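Local coordinates for putative histidinol-phosphate aminotransferase (Burkholderia pseudomallei, PDB 3P1T), which probably catalyses the pyridoxal-phosphate-dependent transfer of an amino group from L-histidinol phosphate to 2-oxoglutarate, a step in histidine biosynthesis, at residues R75-C80 and L191-F196; D101-R106 and L168-Y173; A29-V34 and L241-A246. One frame throughout, in Å; residues are numbered along the deposited sequence.

Contact 1: residues R75-C80 and L191-F196; sequences RGIDEC and LVFRSF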
ATOM      1  N   ARG A  75       1.318   0.196  -5.774  1.00 36.85           N
ATOM      2  CA  ARG A  75       2.250  -0.363  -4.805  1.00 36.12           C
ATOM      3  C   ARG A  75       3.118  -1.444  -5.498  1.00 39.25           C
ATOM      4  O   ARG A  75       2.968  -2.654  -5.213  1.00 37.44           O
ATOM      5  CB  ARG A  75       1.486  -0.941  -3.611  1.00 36.16           C
ATOM      6  CG  ARG A  75       2.326  -1.091  -2.354  1.00 43.97           C
ATOM      7  CD  ARG A  75       2.006   0.066  -1.449  1.00 48.60           C
ATOM      8  NE  ARG A  75       3.131   0.967  -1.292  1.00 48.10           N
ATOM      9  CZ  ARG A  75       3.063   2.141  -0.687  1.00 52.41           C
ATOM     10  NH1 ARG A  75       1.905   2.591  -0.216  1.00 33.12           N
ATOM     11  NH2 ARG A  75       4.142   2.892  -0.579  1.00 49.77           N
ATOM     12  N   GLY A  76       3.956  -0.992  -6.445  1.00 34.35           N
ATOM     13  CA  GLY A  76       4.871  -1.841  -7.193  1.00 33.99           C
ATOM     14  C   GLY A  76       4.233  -2.750  -8.215  1.00 39.66           C
ATOM     15  O   GLY A  76       3.023  -2.671  -8.498  1.00 41.19           O
ATOM     16  N   ILE A  77       5.065  -3.642  -8.762  1.00 34.55           N
ATOM     17  CA  ILE A  77       4.676  -4.577  -9.809  1.00 32.43           C
ATOM     18  C   ILE A  77       3.639  -5.594  -9.251  1.00 35.00           C
ATOM     19  O   ILE A  77       2.786  -6.027 -10.032  1.00 34.34           O
ATOM     20  CB  ILE A  77       5.933  -5.257 -10.458  1.00 34.32           C
ATOM     21  CG1 ILE A  77       5.600  -6.083 -11.733  1.00 35.09           C
ATOM     22  CG2 ILE A  77       6.766  -6.040  -9.467  1.00 33.33           C
ATOM     23  CD1 ILE A  77       4.815  -5.380 -12.847  1.00 38.00           C
ATOM     24  N   ASP A  78       3.637  -5.898  -7.922  1.00 31.24           N
ATOM     25  CA  ASP A  78       2.640  -6.834  -7.346  1.00 29.94           C
ATOM     26  C   ASP A  78       1.226  -6.276  -7.495  1.00 32.14           C
ATOM     27  O   ASP A  78       0.372  -6.998  -8.008  1.00 30.01           O
ATOM     28  CB  ASP A  78       2.911  -7.181  -5.865  1.00 31.50           C
ATOM     29  CG  ASP A  78       4.084  -8.106  -5.572  1.00 38.91           C
ATOM     30  OD1 ASP A  78       4.973  -8.250  -6.451  1.00 44.32           O
ATOM     31  OD2 ASP A  78       4.164  -8.615  -4.433  1.00 32.40           O
ATOM     32  N   GLU A  79       0.973  -4.997  -7.086  1.00 30.33           N
ATOM     33  CA  GLU A  79      -0.365  -4.406  -7.255  1.00 31.22           C
ATOM     34  C   GLU A  79      -0.737  -4.334  -8.728  1.00 36.64           C
ATOM     35  O   GLU A  79      -1.867  -4.638  -9.092  1.00 34.83           O
ATOM     36  CB  GLU A  79      -0.482  -3.008  -6.629  1.00 32.56           C
ATOM     37  CG  GLU A  79      -1.837  -2.375  -6.936  1.00 35.66           C
ATOM     38  CD  GLU A  79      -2.243  -1.100  -6.233  1.00 42.14           C
ATOM     39  OE1 GLU A  79      -1.386  -0.456  -5.589  1.00 32.44           O
ATOM     40  OE2 GLU A  79      -3.440  -0.751  -6.325  1.00 30.78           O
ATOM     41  N   CYS A  80       0.217  -3.915  -9.557  1.00 36.34           N
ATOM     42  CA  CYS A  80       0.073  -3.789 -10.995  1.00 37.81           C
ATOM     43  C   CYS A  80      -0.442  -5.114 -11.608  1.00 39.85           C
ATOM     44  O   CYS A  80      -1.465  -5.112 -12.304  1.00 37.98           O
ATOM     45  CB  CYS A  80       1.410  -3.377 -11.601  1.00 40.01           C
ATOM     46  SG  CYS A  80       1.414  -3.310 -13.411  1.00 45.65           S
ATOM     47  N   LEU A 191      -0.236  -2.237 -22.232  1.00 37.52           N
ATOM     48  CA  LEU A 191       0.053  -1.467 -21.029  1.00 36.81           C
ATOM     49  C   LEU A 191       1.564  -1.484 -20.744  1.00 40.65           C
ATOM     50  O   LEU A 191       2.275  -2.396 -21.178  1.00 41.42           O
ATOM     51  CB  LEU A 191      -0.734  -2.006 -19.813  1.00 35.88           C
ATOM     52  CG  LEU A 191      -2.246  -1.863 -19.877  1.00 41.15           C
ATOM     53  CD1 LEU A 191      -2.888  -3.168 -20.300  1.00 41.72           C
ATOM     54  CD2 LEU A 191      -2.807  -1.480 -18.531  1.00 41.24           C
ATOM     55  N   VAL A 192       2.052  -0.482 -20.020  1.00 35.90           N
ATOM     56  CA  VAL A 192       3.474  -0.410 -19.669  1.00 35.01           C
ATOM     57  C   VAL A 192       3.577  -0.028 -18.164  1.00 37.22           C
ATOM     58  O   VAL A 192       2.765   0.749 -17.651  1.00 35.69           O
ATOM     59  CB  VAL A 192       4.286   0.540 -20.622  1.00 39.00           C
ATOM     60  CG1 VAL A 192       3.681   1.925 -20.752  1.00 39.26           C
ATOM     61  CG2 VAL A 192       5.755   0.625 -20.253  1.00 38.68           C
ATOM     62  N   PHE A 193       4.528  -0.653 -17.456  1.00 33.24           N
ATOM     63  CA  PHE A 193       4.803  -0.374 -16.051  1.00 32.10           C
ATOM     64  C   PHE A 193       6.210   0.231 -15.879  1.00 37.93           C
ATOM     65  O   PHE A 193       7.161  -0.267 -16.463  1.00 37.56           O
ATOM     66  CB  PHE A 193       4.656  -1.646 -15.201  1.00 32.04           C
ATOM     67  CG  PHE A 193       5.114  -1.507 -13.765  1.00 32.58           C
ATOM     68  CD1 PHE A 193       4.263  -0.991 -12.789  1.00 34.46           C
ATOM     69  CD2 PHE A 193       6.401  -1.900 -13.384  1.00 33.65           C
ATOM     70  CE1 PHE A 193       4.694  -0.852 -11.464  1.00 34.34           C
ATOM     71  CE2 PHE A 193       6.833  -1.753 -12.059  1.00 35.08           C
ATOM     72  CZ  PHE A 193       5.966  -1.259 -11.105  1.00 32.93           C
ATOM     73  N   ARG A 194       6.318   1.290 -15.054  1.00 36.53           N
ATOM     74  CA  ARG A 194       7.577   1.944 -14.668  1.00 37.46           C
ATOM     75  C   ARG A 194       7.713   1.892 -13.150  1.00 41.55           C
ATOM     76  O   ARG A 194       6.717   2.125 -12.447  1.00 40.84           O
ATOM     77  CB  ARG A 194       7.658   3.396 -15.173  1.00 38.24           C
ATOM     78  CG  ARG A 194       7.674   3.549 -16.685  1.00 47.24           C
ATOM     79  CD  ARG A 194       9.004   3.187 -17.275  1.00 52.82           C
ATOM     80  NE  ARG A 194       8.992   3.280 -18.736  1.00 58.53           N
ATOM     81  CZ  ARG A 194       9.374   4.348 -19.423  1.00 63.06           C
ATOM     82  NH1 ARG A 194       9.779   5.441 -18.791  1.00 51.08           N
ATOM     83  NH2 ARG A 194       9.349   4.332 -20.751  1.00 44.52           N
ATOM     84  N   SER A 195       8.929   1.585 -12.649  1.00 37.03           N
ATOM     85  CA  SER A 195       9.248   1.479 -11.217  1.00 36.20           C
ATOM     86  C   SER A 195       9.999   2.709 -10.717  1.00 41.33           C
ATOM     87  O   SER A 195      10.789   3.280 -11.477  1.00 44.14           O
ATOM     88  CB  SER A 195      10.101   0.236 -10.973  1.00 39.50           C
ATOM     89  OG  SER A 195      10.422   0.029  -9.607  1.00 51.00           O
ATOM     90  N   PHE A 196       9.796   3.098  -9.435  1.00 34.58           N
ATOM     91  CA  PHE A 196      10.540   4.217  -8.857  1.00 34.48           C
ATOM     92  C   PHE A 196      11.600   3.676  -7.889  1.00 40.52           C
ATOM     93  O   PHE A 196      12.251   4.449  -7.175  1.00 41.75           O
ATOM     94  CB  PHE A 196       9.597   5.234  -8.159  1.00 36.02           C
ATOM     95  CG  PHE A 196       8.585   5.865  -9.095  1.00 36.89           C
ATOM     96  CD1 PHE A 196       8.982   6.798 -10.055  1.00 40.14           C
ATOM     97  CD2 PHE A 196       7.251   5.497  -9.048  1.00 37.45           C
ATOM     98  CE1 PHE A 196       8.064   7.325 -10.966  1.00 41.09           C
ATOM     99  CE2 PHE A 196       6.329   6.039  -9.951  1.00 40.85           C
ATOM    100  CZ  PHE A 196       6.741   6.950 -10.903  1.00 39.68           C
TER
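Phe-193 puts its ring against the first turn of the helix that begins near Gly-76, and everything that touches it from there lies to one side of the ring plane. Ile-77 gives the CH-pi contact. Its CD1 stands 4.1 Å from the centroid of the Phe-193 ring, 20° off the normal, placed over the face toward the CD2 rim. Ile-77 CG1 runs anti to its backbone N (chi1 -170°), which carries CD1 back along the ring toward the strand, while CB sits nearer the far end of the ring.

Backbone atoms come next. Phe-193 CZ lies 3.5 Å from Ile-77 N and 3.7 Å from Gly-76 C, so the outer end of the ring rests against the Gly-76/Ile-77 peptide. In fold-type I PLP enzymes the helix start in this place commonly faces the cofactor phosphate; here a tartaric acid molecule, probably from the crystallisation liquor, lies about 6 Å from the Ile-77 side chain.

The sulfur contact is oblique: Cys-80 SG approaches Phe-193 CD1 to 3.7 Å and lies 50° off the ring normal.

No hydrogen bond crosses. The polar work is within the helix segment, where Arg-75 N gives a nearly straight bond to Glu-79 OE1, 2.8 Å long. Glu-79 also holds Arg-83 and Asn-228, and Arg-75 pairs with Asp-233. Asp-78 accepts a hydrogen bond on OD2 from Phe-226 N of the second subunit.

Contact 2: residues D101-R106 and L168-Y173; sequences DGYRAR and LIDETY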
ATOM      1  N   ASP A 101      10.734 -13.646 -11.197  1.00 34.56           N
ATOM      2  CA  ASP A 101       9.950 -14.636 -10.461  1.00 35.05           C
ATOM      3  C   ASP A 101       8.687 -14.068  -9.788  1.00 41.62           C
ATOM      4  O   ASP A 101       7.869 -14.853  -9.285  1.00 42.44           O
ATOM      5  CB  ASP A 101      10.836 -15.293  -9.370  1.00 37.31           C
ATOM      6  CG  ASP A 101      11.440 -14.368  -8.298  1.00 46.34           C
ATOM      7  OD1 ASP A 101      11.663 -13.161  -8.596  1.00 46.42           O
ATOM      8  OD2 ASP A 101      11.731 -14.864  -7.178  1.00 48.92           O
ATOM      9  N   GLY A 102       8.536 -12.743  -9.774  1.00 37.41           N
ATOM     10  CA  GLY A 102       7.392 -12.085  -9.158  1.00 35.71           C
ATOM     11  C   GLY A 102       6.046 -12.432  -9.760  1.00 36.25           C
ATOM     12  O   GLY A 102       5.054 -12.559  -9.030  1.00 35.34           O
ATOM     13  N   TYR A 103       5.999 -12.591 -11.094  1.00 32.27           N
ATOM     14  CA  TYR A 103       4.764 -12.931 -11.813  1.00 31.66           C
ATOM     15  C   TYR A 103       4.308 -14.316 -11.380  1.00 36.08           C
ATOM     16  O   TYR A 103       3.135 -14.478 -11.050  1.00 35.96           O
ATOM     17  CB  TYR A 103       4.936 -12.840 -13.339  1.00 32.83           C
ATOM     18  CG  TYR A 103       5.699 -11.619 -13.814  1.00 33.81           C
ATOM     19  CD1 TYR A 103       5.332 -10.338 -13.410  1.00 33.93           C
ATOM     20  CD2 TYR A 103       6.742 -11.739 -14.724  1.00 35.58           C
ATOM     21  CE1 TYR A 103       6.045  -9.218 -13.824  1.00 31.48           C
ATOM     22  CE2 TYR A 103       7.426 -10.620 -15.190  1.00 36.30           C
ATOM     23  CZ  TYR A 103       7.083  -9.366 -14.723  1.00 38.98           C
ATOM     24  OH  TYR A 103       7.789  -8.288 -15.157  1.00 40.02           O
ATOM     25  N   ARG A 104       5.252 -15.278 -11.255  1.00 34.17           N
ATOM     26  CA  ARG A 104       4.949 -16.624 -10.743  1.00 34.42           C
ATOM     27  C   ARG A 104       4.283 -16.589  -9.355  1.00 37.49           C
ATOM     28  O   ARG A 104       3.351 -17.351  -9.112  1.00 37.34           O
ATOM     29  CB  ARG A 104       6.211 -17.474 -10.645  1.00 34.42           C
ATOM     30  CG  ARG A 104       6.446 -18.387 -11.815  1.00 41.96           C
ATOM     31  CD  ARG A 104       7.602 -19.304 -11.509  1.00 40.27           C
ATOM     32  NE  ARG A 104       7.771 -20.304 -12.566  1.00 35.32           N
ATOM     33  CZ  ARG A 104       8.482 -21.418 -12.434  1.00 41.10           C
ATOM     34  NH1 ARG A 104       9.063 -21.710 -11.282  1.00 35.95           N
ATOM     35  NH2 ARG A 104       8.591 -22.262 -13.445  1.00 19.97           N
ATOM     36  N   ALA A 105       4.782 -15.717  -8.452  1.00 32.66           N
ATOM     37  CA  ALA A 105       4.307 -15.549  -7.076  1.00 31.25           C
ATOM     38  C   ALA A 105       2.871 -15.077  -7.040  1.00 36.68           C
ATOM     39  O   ALA A 105       2.091 -15.617  -6.262  1.00 37.84           O
ATOM     40  CB  ALA A 105       5.189 -14.568  -6.335  1.00 31.15           C
ATOM     41  N   ARG A 106       2.508 -14.116  -7.900  1.00 33.24           N
ATOM     42  CA  ARG A 106       1.143 -13.558  -8.000  1.00 32.30           C
ATOM     43  C   ARG A 106       0.180 -14.548  -8.677  1.00 37.14           C
ATOM     44  O   ARG A 106      -1.010 -14.576  -8.336  1.00 36.79           O
ATOM     45  CB  ARG A 106       1.175 -12.225  -8.767  1.00 29.67           C
ATOM     46  CG  ARG A 106       1.929 -11.123  -8.023  1.00 30.28           C
ATOM     47  CD  ARG A 106       1.077 -10.583  -6.887  1.00 37.78           C
ATOM     48  NE  ARG A 106       1.434 -11.130  -5.584  1.00 37.50           N
ATOM     49  CZ  ARG A 106       0.652 -11.100  -4.510  1.00 47.98           C
ATOM     50  NH1 ARG A 106      -0.586 -10.629  -4.594  1.00 30.94           N
ATOM     51  NH2 ARG A 106       1.079 -11.597  -3.360  1.00 44.40           N
ATOM     52  N   LEU A 168       1.565  -6.607 -21.396  1.00 35.81           N
ATOM     53  CA  LEU A 168       2.108  -5.754 -20.339  1.00 33.44           C
ATOM     54  C   LEU A 168       3.635  -5.794 -20.416  1.00 38.25           C
ATOM     55  O   LEU A 168       4.223  -6.872 -20.283  1.00 37.56           O
ATOM     56  CB  LEU A 168       1.617  -6.151 -18.929  1.00 31.63           C
ATOM     57  CG  LEU A 168       2.324  -5.433 -17.751  1.00 34.97           C
ATOM     58  CD1 LEU A 168       2.049  -3.921 -17.754  1.00 34.23           C
ATOM     59  CD2 LEU A 168       1.922  -6.041 -16.423  1.00 39.15           C
ATOM     60  N   ILE A 169       4.272  -4.640 -20.637  1.00 34.80           N
ATOM     61  CA  ILE A 169       5.727  -4.559 -20.671  1.00 34.20           C
ATOM     62  C   ILE A 169       6.177  -3.898 -19.391  1.00 37.71           C
ATOM     63  O   ILE A 169       5.852  -2.744 -19.137  1.00 38.14           O
ATOM     64  CB  ILE A 169       6.298  -3.841 -21.936  1.00 37.80           C
ATOM     65  CG1 ILE A 169       5.804  -4.505 -23.261  1.00 37.93           C
ATOM     66  CG2 ILE A 169       7.853  -3.750 -21.883  1.00 37.65           C
ATOM     67  CD1 ILE A 169       6.264  -6.004 -23.509  1.00 35.96           C
ATOM     68  N   ASP A 170       6.910  -4.638 -18.579  1.00 34.08           N
ATOM     69  CA  ASP A 170       7.452  -4.156 -17.314  1.00 33.10           C
ATOM     70  C   ASP A 170       8.815  -3.508 -17.604  1.00 36.13           C
ATOM     71  O   ASP A 170       9.814  -4.201 -17.799  1.00 35.27           O
ATOM     72  CB  ASP A 170       7.530  -5.322 -16.293  1.00 33.71           C
ATOM     73  CG  ASP A 170       8.222  -5.053 -14.973  1.00 37.31           C
ATOM     74  OD1 ASP A 170       8.825  -3.966 -14.823  1.00 37.75           O
ATOM     75  OD2 ASP A 170       8.172  -5.931 -14.093  1.00 40.06           O
ATOM     76  N   GLU A 171       8.828  -2.169 -17.653  1.00 33.51           N
ATOM     77  CA  GLU A 171      10.020  -1.392 -17.984  1.00 34.15           C
ATOM     78  C   GLU A 171      10.762  -0.890 -16.724  1.00 39.42           C
ATOM     79  O   GLU A 171      11.306   0.209 -16.743  1.00 37.98           O
ATOM     80  CB  GLU A 171       9.651  -0.215 -18.892  1.00 35.97           C
ATOM     81  CG  GLU A 171       9.472  -0.628 -20.351  1.00 47.21           C
ATOM     82  CD  GLU A 171       9.361   0.489 -21.376  1.00 63.98           C
ATOM     83  OE1 GLU A 171       8.869   1.585 -21.021  1.00 43.97           O
ATOM     84  OE2 GLU A 171       9.729   0.251 -22.550  1.00 60.49           O
ATOM     85  N   THR A 172      10.870  -1.751 -15.667  1.00 37.30           N
ATOM     86  CA  THR A 172      11.569  -1.444 -14.410  1.00 36.74           C
ATOM     87  C   THR A 172      13.020  -0.992 -14.672  1.00 42.01           C
ATOM     88  O   THR A 172      13.498  -0.052 -14.012  1.00 42.97           O
ATOM     89  CB  THR A 172      11.550  -2.673 -13.469  1.00 42.21           C
ATOM     90  OG1 THR A 172      10.220  -2.885 -13.005  1.00 45.78           O
ATOM     91  CG2 THR A 172      12.458  -2.519 -12.249  1.00 39.92           C
ATOM     92  N   TYR A 173      13.711  -1.636 -15.627  1.00 38.42           N
ATOM     93  CA  TYR A 173      15.127  -1.333 -15.842  1.00 38.94           C
ATOM     94  C   TYR A 173      15.392  -0.465 -17.090  1.00 42.44           C
ATOM     95  O   TYR A 173      16.554  -0.327 -17.462  1.00 43.73           O
ATOM     96  CB  TYR A 173      15.930  -2.657 -15.939  1.00 40.06           C
ATOM     97  CG  TYR A 173      15.911  -3.424 -14.630  1.00 41.08           C
ATOM     98  CD1 TYR A 173      16.714  -3.036 -13.556  1.00 43.07           C
ATOM     99  CD2 TYR A 173      15.001  -4.453 -14.418  1.00 41.04           C
ATOM    100  CE1 TYR A 173      16.616  -3.664 -12.312  1.00 44.30           C
ATOM    101  CE2 TYR A 173      14.927  -5.117 -13.193  1.00 40.89           C
ATOM    102  CZ  TYR A 173      15.731  -4.716 -12.141  1.00 48.95           C
ATOM    103  OH  TYR A 173      15.670  -5.377 -10.938  1.00 51.76           O
TER
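Tyr-103 and Asp-170 meet through a single hydrogen bond, from Tyr-103 OH to Asp-170 OD2 at 2.6 Å, and their CA atoms stand 10.7 Å apart, so the two side chains together bridge the gap, the tyrosine making up the larger share. The hydroxyl comes in on the anti side of OD2, 23° out of the carboxylate plane, and the ring is turned 72° against that plane.

The other carboxylate oxygen is held from its own chain. Thr-172 N donates to Asp-170 OD1 at 3.1 Å, which makes an Asx turn, and Thr-172 OG1 reaches the syn lone pair of the same oxygen. With donors at both oxygens the carboxylate has little freedom to rotate. Asp-170 lies on strand 166-170 of the large-domain sheet; in fold-type I aminotransferases an aspartate in this place commonly faces the pyridine nitrogen of PLP, and the position of Asp-170 is consistent with that role. Tyr-103 would then act from the second shell.

Around the phenol the packing is close: Ile-77, Val-140 and Ala-142 touch it, and Phe-100 meets the ring edge-to-face. The rest of the helix is different. Arg-104 and Ala-105 are exposed and do not touch the strand segment; Arg-104 pairs with Glu-116 and makes a cation-pi contact with Trp-97. Arg-106, though buried, turns to Asp-82 and to Lys-223 O of the second subunit.

Contact 3: residues A29-V34 and L241-A246; sequences AVEPRV and LDNDRA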
ATOM      1  N   ALA A  29      23.638   8.177  -2.074  1.00 46.01           N
ATOM      2  CA  ALA A  29      23.002   8.749  -0.894  1.00 45.81           C
ATOM      3  C   ALA A  29      21.706   9.457  -1.308  1.00 49.14           C
ATOM      4  O   ALA A  29      21.631   9.981  -2.428  1.00 49.29           O
ATOM      5  CB  ALA A  29      23.955   9.711  -0.207  1.00 47.56           C
ATOM      6  N   VAL A  30      20.677   9.420  -0.445  1.00 43.86           N
ATOM      7  CA  VAL A  30      19.383  10.039  -0.727  1.00 42.05           C
ATOM      8  C   VAL A  30      19.591  11.557  -0.745  1.00 49.80           C
ATOM      9  O   VAL A  30      20.156  12.102   0.209  1.00 51.41           O
ATOM     10  CB  VAL A  30      18.307   9.582   0.293  1.00 43.32           C
ATOM     11  CG1 VAL A  30      16.945  10.218  -0.012  1.00 42.22           C
ATOM     12  CG2 VAL A  30      18.190   8.057   0.310  1.00 41.72           C
ATOM     13  N   GLU A  31      19.195  12.226  -1.848  1.00 46.88           N
ATOM     14  CA  GLU A  31      19.349  13.675  -2.028  1.00 47.19           C
ATOM     15  C   GLU A  31      18.757  14.456  -0.851  1.00 50.52           C
ATOM     16  O   GLU A  31      17.680  14.090  -0.366  1.00 49.61           O
ATOM     17  CB  GLU A  31      18.704  14.150  -3.341  1.00 48.43           C
ATOM     18  CG  GLU A  31      19.564  13.918  -4.564  1.00 59.12           C
ATOM     19  CD  GLU A  31      20.867  14.694  -4.614  1.00 85.51           C
ATOM     20  OE1 GLU A  31      20.820  15.941  -4.745  1.00 73.93           O
ATOM     21  OE2 GLU A  31      21.938  14.044  -4.573  1.00 86.17           O
ATOM     22  N   PRO A  32      19.459  15.525  -0.388  1.00 46.75           N
ATOM     23  CA  PRO A  32      18.963  16.310   0.765  1.00 46.90           C
ATOM     24  C   PRO A  32      17.556  16.900   0.568  1.00 50.93           C
ATOM     25  O   PRO A  32      16.755  16.883   1.513  1.00 50.37           O
ATOM     26  CB  PRO A  32      19.989  17.445   0.883  1.00 50.04           C
ATOM     27  CG  PRO A  32      21.207  16.919   0.242  1.00 54.08           C
ATOM     28  CD  PRO A  32      20.769  16.021  -0.855  1.00 48.54           C
ATOM     29  N   ARG A  33      17.246  17.414  -0.646  1.00 47.48           N
ATOM     30  CA  ARG A  33      15.942  18.020  -0.918  1.00 47.47           C
ATOM     31  C   ARG A  33      14.839  16.957  -0.800  1.00 51.75           C
ATOM     32  O   ARG A  33      13.729  17.269  -0.354  1.00 53.30           O
ATOM     33  CB  ARG A  33      15.918  18.706  -2.297  1.00 47.51           C
ATOM     34  N   VAL A  34      15.174  15.690  -1.128  1.00 45.31           N
ATOM     35  CA  VAL A  34      14.221  14.598  -1.052  1.00 43.04           C
ATOM     36  C   VAL A  34      13.956  14.309   0.446  1.00 48.15           C
ATOM     37  O   VAL A  34      12.787  14.272   0.838  1.00 48.44           O
ATOM     38  CB  VAL A  34      14.668  13.354  -1.862  1.00 44.66           C
ATOM     39  CG1 VAL A  34      13.843  12.124  -1.499  1.00 43.43           C
ATOM     40  CG2 VAL A  34      14.559  13.620  -3.359  1.00 43.90           C
ATOM     41  N   LEU A 241      10.696  13.152  -8.425  1.00 50.73           N
ATOM     42  CA  LEU A 241      10.381  13.484  -9.813  1.00 50.89           C
ATOM     43  C   LEU A 241      11.053  14.792 -10.226  1.00 58.96           C
ATOM     44  O   LEU A 241      11.337  14.990 -11.410  1.00 58.95           O
ATOM     45  CB  LEU A 241       8.867  13.567 -10.049  1.00 50.22           C
ATOM     46  CG  LEU A 241       8.036  12.311  -9.786  1.00 52.35           C
ATOM     47  CD1 LEU A 241       6.593  12.616  -9.943  1.00 52.80           C
ATOM     48  CD2 LEU A 241       8.419  11.166 -10.699  1.00 50.72           C
ATOM     49  N   ASP A 242      11.326  15.676  -9.263  1.00 59.08           N
ATOM     50  CA  ASP A 242      12.047  16.913  -9.544  1.00 61.45           C
ATOM     51  C   ASP A 242      13.522  16.730  -9.065  1.00 68.39           C
ATOM     52  O   ASP A 242      14.044  17.522  -8.278  1.00 70.02           O
ATOM     53  CB  ASP A 242      11.352  18.125  -8.900  1.00 63.83           C
ATOM     54  CG  ASP A 242      11.926  19.441  -9.387  1.00 81.04           C
ATOM     55  OD1 ASP A 242      12.379  19.498 -10.564  1.00 81.08           O
ATOM     56  OD2 ASP A 242      11.951  20.412  -8.588  1.00 91.73           O
ATOM     57  N   ASN A 243      14.183  15.655  -9.546  1.00 64.65           N
ATOM     58  CA  ASN A 243      15.548  15.280  -9.143  1.00 63.82           C
ATOM     59  C   ASN A 243      16.301  14.661 -10.348  1.00 64.28           C
ATOM     60  O   ASN A 243      17.057  13.689 -10.199  1.00 62.42           O
ATOM     61  CB  ASN A 243      15.450  14.287  -7.945  1.00 63.17           C
ATOM     62  CG  ASN A 243      16.727  14.014  -7.171  1.00 76.15           C
ATOM     63  OD1 ASN A 243      17.583  14.886  -6.976  1.00 67.36           O
ATOM     64  ND2 ASN A 243      16.831  12.801  -6.638  1.00 66.78           N
ATOM     65  N   ASP A 244      16.109  15.267 -11.536  1.00 59.89           N
ATOM     66  CA  ASP A 244      16.675  14.783 -12.788  1.00 59.59           C
ATOM     67  C   ASP A 244      18.216  14.880 -12.807  1.00 60.26           C
ATOM     68  O   ASP A 244      18.845  13.974 -13.343  1.00 59.63           O
ATOM     69  CB  ASP A 244      16.072  15.538 -13.977  1.00 63.08           C
ATOM     70  CG  ASP A 244      14.567  15.320 -14.112  1.00 80.61           C
ATOM     71  OD1 ASP A 244      14.142  14.146 -14.255  1.00 80.13           O
ATOM     72  OD2 ASP A 244      13.812  16.317 -14.038  1.00 92.29           O
ATOM     73  N   ARG A 245      18.811  15.901 -12.177  1.00 55.63           N
ATOM     74  CA  ARG A 245      20.259  16.086 -12.163  1.00 55.69           C
ATOM     75  C   ARG A 245      20.944  14.855 -11.519  1.00 56.64           C
ATOM     76  O   ARG A 245      21.809  14.251 -12.162  1.00 56.50           O
ATOM     77  CB  ARG A 245      20.614  17.400 -11.429  1.00 56.21           C
ATOM     78  CG  ARG A 245      22.078  17.850 -11.505  1.00 60.46           C
ATOM     79  CD  ARG A 245      22.288  19.198 -10.824  1.00 61.78           C
ATOM     80  N   ALA A 246      20.511  14.457 -10.301  1.00 50.54           N
ATOM     81  CA  ALA A 246      21.052  13.307  -9.559  1.00 48.89           C
ATOM     82  C   ALA A 246      20.756  11.976 -10.262  1.00 52.11           C
ATOM     83  O   ALA A 246      21.608  11.084 -10.282  1.00 52.54           O
ATOM     84  CB  ALA A 246      20.481  13.277  -8.154  1.00 48.88           C
TER
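Two helix starts lie side by side here, with Glu-31 at the N-cap position of helix 32-41 and Asn-243 at the N-cap position of helix 244-267. The latter is the long helix that, in fold-type I aminotransferases, typically runs from the large domain toward the small one. Asn-243 does not use its side chain to cap its own helix. CG is anti to the backbone N (chi1 -167°), and the amide reaches across to the other segment instead.

What it meets is the aliphatic part of Glu-31. Glu-31 CG lies 3.3 Å from Asn-243 OD1 and 3.6 Å from Asn-243 ND2, so both ends of the amide border the same methylene. The Glu-31 chain bends at chi2 (-65°), which brings its carboxylate up to the Ala-246 methyl while it stays beside the amide. The carboxylate and amide planes are 31° apart, yet no hydrogen bond joins them; Glu-31 OE1 and Asn-243 OD1, both acceptors, are 4.1 Å apart.

Val-34, the one buried residue among those that touch, crosses the Asn-243 side chain at about a right angle, with Val-34 CG2 4.1 Å from Asn-243 ND2. Val-34 also packs on Ile-45 of the second subunit, and Val-30 on Ala-43 of that subunit, so this segment lies at the dimer interface. The methyl of Ala-246 lies alongside the bent glutamate chain: Ala-246 CB is 3.8 Å from Glu-31 CG and 3.9 Å from Glu-31 OE2.

In the fold
Contacts 1 and 2 are buried, with centres 8 Å apart; contact 3 is partly buried, about 20 Å from the chain centre. The first two share the seven-stranded sheet, each setting a helix against one of the neighbouring strands 190-195 and 166-170, and they meet where Phe-193 O probably accepts a bond from Glu-171 N and Arg-194 pairs with Glu-171. Their chemistry differs: ring, methyl and sulfur in contact 1, a gripped carboxylate in contact 2. Contact 3 joins two helix starts by polar and aliphatic touches, without a hydrogen bond between them. It meets contact 1 through Leu-241 on Phe-196 but stays about 13 Å from contact 2, nearest atoms.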